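Local coordinates for protein SAM-dependent methyltransferase (Anabaena variabilis ATCC 29413, PDB 3GGD) that probably transfers a methyl group from S-adenosylmethionine to a substrate not yet identified, and binds the product S-adenosylhomocysteine in a Rossmann-like domain, at residues A[117-120]-A[121-125]. Residues are numbered along the deposited sequence; the frame is centred on the assembly and turned at random.
With EDO (1,2-ethanediol), chain N.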
loop_
_atom_site.group_PDB
_atom_site.type_symbol
_atom_site.label_atom_id
_atom_site.label_comp_id
_atom_site.label_asym_id
_atom_site.label_seq_id
_atom_site.Cartn_x
_atom_site.Cartn_y
_atom_site.Cartn_z
ATOM N N ALA A 117 -10.391 -14.256 6.216
ATOM C CA ALA A 117 -11.082 -15.011 7.227
ATOM C C ALA A 117 -10.167 -16.122 7.775
ATOM O O ALA A 117 -10.138 -16.367 8.978
ATOM C CB ALA A 117 -12.451 -15.627 6.656
ATOM N N GLN A 118 -9.418 -16.780 6.896
ATOM C CA GLN A 118 -8.523 -17.867 7.315
ATOM C C GLN A 118 -7.438 -17.314 8.253
ATOM O O GLN A 118 -7.260 -17.813 9.365
ATOM C CB GLN A 118 -7.894 -18.555 6.093
ATOM C CG GLN A 118 -6.914 -19.673 6.427
ATOM C CD GLN A 118 -7.512 -20.776 7.263
ATOM O OE1 GLN A 118 -8.559 -21.313 6.919
ATOM N NE2 GLN A 118 -6.839 -21.131 8.368
ATOM N N ILE A 119 -6.787 -16.255 7.829
ATOM C CA ILE A 119 -5.756 -15.609 8.629
ATOM C C ILE A 119 -6.302 -15.191 10.018
ATOM O O ILE A 119 -5.715 -15.494 11.061
ATOM C CB ILE A 119 -5.220 -14.349 7.907
ATOM C CG1 ILE A 119 -4.273 -14.734 6.770
ATOM C CG2 ILE A 119 -4.417 -13.478 8.874
ATOM C CD1 ILE A 119 -2.845 -14.987 7.261
ATOM N N HIS A 120 -7.439 -14.488 10.032
ATOM C CA HIS A 120 -7.988 -14.020 11.293
ATOM C C HIS A 120 -8.337 -15.226 12.194
ATOM O O HIS A 120 -8.216 -15.123 13.414
ATOM C CB HIS A 120 -9.201 -13.069 11.110
ATOM C CG HIS A 120 -9.712 -12.504 12.394
ATOM N ND1 HIS A 120 -10.533 -13.210 13.244
ATOM C CD2 HIS A 120 -9.508 -11.301 12.981
ATOM C CE1 HIS A 120 -10.790 -12.474 14.317
ATOM N NE2 HIS A 120 -10.188 -11.300 14.176
ATOM N N SER A 121 -8.778 -16.345 11.616
ATOM C CA SER A 121 -9.133 -17.505 12.436
ATOM C C SER A 121 -7.872 -18.040 13.151
ATOM O O SER A 121 -7.977 -18.630 14.224
ATOM C CB SER A 121 -9.784 -18.621 11.641
ATOM O OG SER A 121 -8.856 -19.267 10.779
ATOM N N GLU A 122 -6.703 -17.819 12.560
ATOM C CA GLU A 122 -5.434 -18.242 13.150
ATOM C C GLU A 122 -4.850 -17.267 14.153
ATOM O O GLU A 122 -4.367 -17.684 15.164
ATOM C CB GLU A 122 -4.400 -18.452 12.044
ATOM C CG GLU A 122 -4.767 -19.596 11.085
ATOM C CD GLU A 122 -3.855 -19.656 9.863
ATOM O OE1 GLU A 122 -2.687 -19.234 9.980
ATOM O OE2 GLU A 122 -4.313 -20.146 8.806
ATOM N N ILE A 123 -4.905 -15.968 13.899
ATOM C CA ILE A 123 -4.156 -15.014 14.722
ATOM C C ILE A 123 -4.996 -14.046 15.562
ATOM O O ILE A 123 -4.461 -13.336 16.422
ATOM C CB ILE A 123 -3.110 -14.255 13.850
ATOM C CG1 ILE A 123 -3.773 -13.268 12.896
ATOM C CG2 ILE A 123 -2.208 -15.267 13.074
ATOM C CD1 ILE A 123 -2.822 -12.292 12.169
ATOM N N GLY A 124 -6.317 -14.013 15.328
ATOM C CA GLY A 124 -7.168 -13.043 15.975
ATOM C C GLY A 124 -7.048 -11.675 15.349
ATOM O O GLY A 124 -6.475 -11.500 14.258
ATOM N N ASP A 125 -7.564 -10.681 16.060
ATOM C CA ASP A 125 -7.608 -9.311 15.594
ATOM C C ASP A 125 -6.167 -8.826 15.429
ATOM O O ASP A 125 -5.325 -9.068 16.278
ATOM C CB ASP A 125 -8.279 -8.384 16.607
ATOM C CG ASP A 125 -9.780 -8.613 16.773
ATOM O OD1 ASP A 125 -10.385 -9.434 16.056
ATOM O OD2 ASP A 125 -10.333 -7.904 17.634
HETATM C C1 EDO N . -12.696 -9.862 18.784
HETATM O O1 EDO N . -12.033 -8.815 19.486
HETATM C C2 EDO N . -13.737 -9.284 17.822
HETATM O O2 EDO N . -13.134 -8.992 16.524
#
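Ala117, Gln118, Ile119 and His120 each offer a carbonyl to the amide four residues on, so the last turn of helix 113-123 closes on Ser121, Glu122, Ile123 and finally Gly124, whose positive phi takes the chain out of the helix toward strand 127-131. Gly124 N still reaches His120 O at 2.9 Å, and the chain then passes beneath the His120 ring. With CG anti to the backbone N (chi1 -176°), the imidazole lies along the departing backbone: Gly124 CA sits 4.0 Å from the ring centroid, over one face, in a CH-pi contact. At the ring's edge, His120 NE2 donates to Asp125 OD1 at 2.7 Å, in the ring plane and almost straight (172°); Asp125 OD1 receives it on its anti lone pair, the one away from OD2. The Asp125 carboxylate is turned 44° from the ring; an ethanediol molecule bridges both its oxygens, and OD2 also accepts from Gln156 N.

On another side of the helix, Gln118 bends at chi2 and brings NE2 to 2.7 Å from Glu122 OE2, while Glu122 OE1 forms a salt bridge with Arg106 of strand 103-107. Ser121 folds its OG back onto Gln118 O at 2.6 Å, giving that carbonyl a second donor besides Glu122 N. Ile119, the one buried residue of the group, and Ile123 lie side by side, Ile119 touching Leu108 and Leu152 and Ile123 touching Pro59 and Arg80; Ile119 CG2 lies 3.8 Å from Ile123 CD1.

Chemically, this is a surface helix end tied to the loop after it by a histidine-carboxylate pair. NE2 donates, and the nearby carboxylate would tend to favour a protonated imidazole; the bond at the edge and Gly124 over one face should together restrict rotation of the ring.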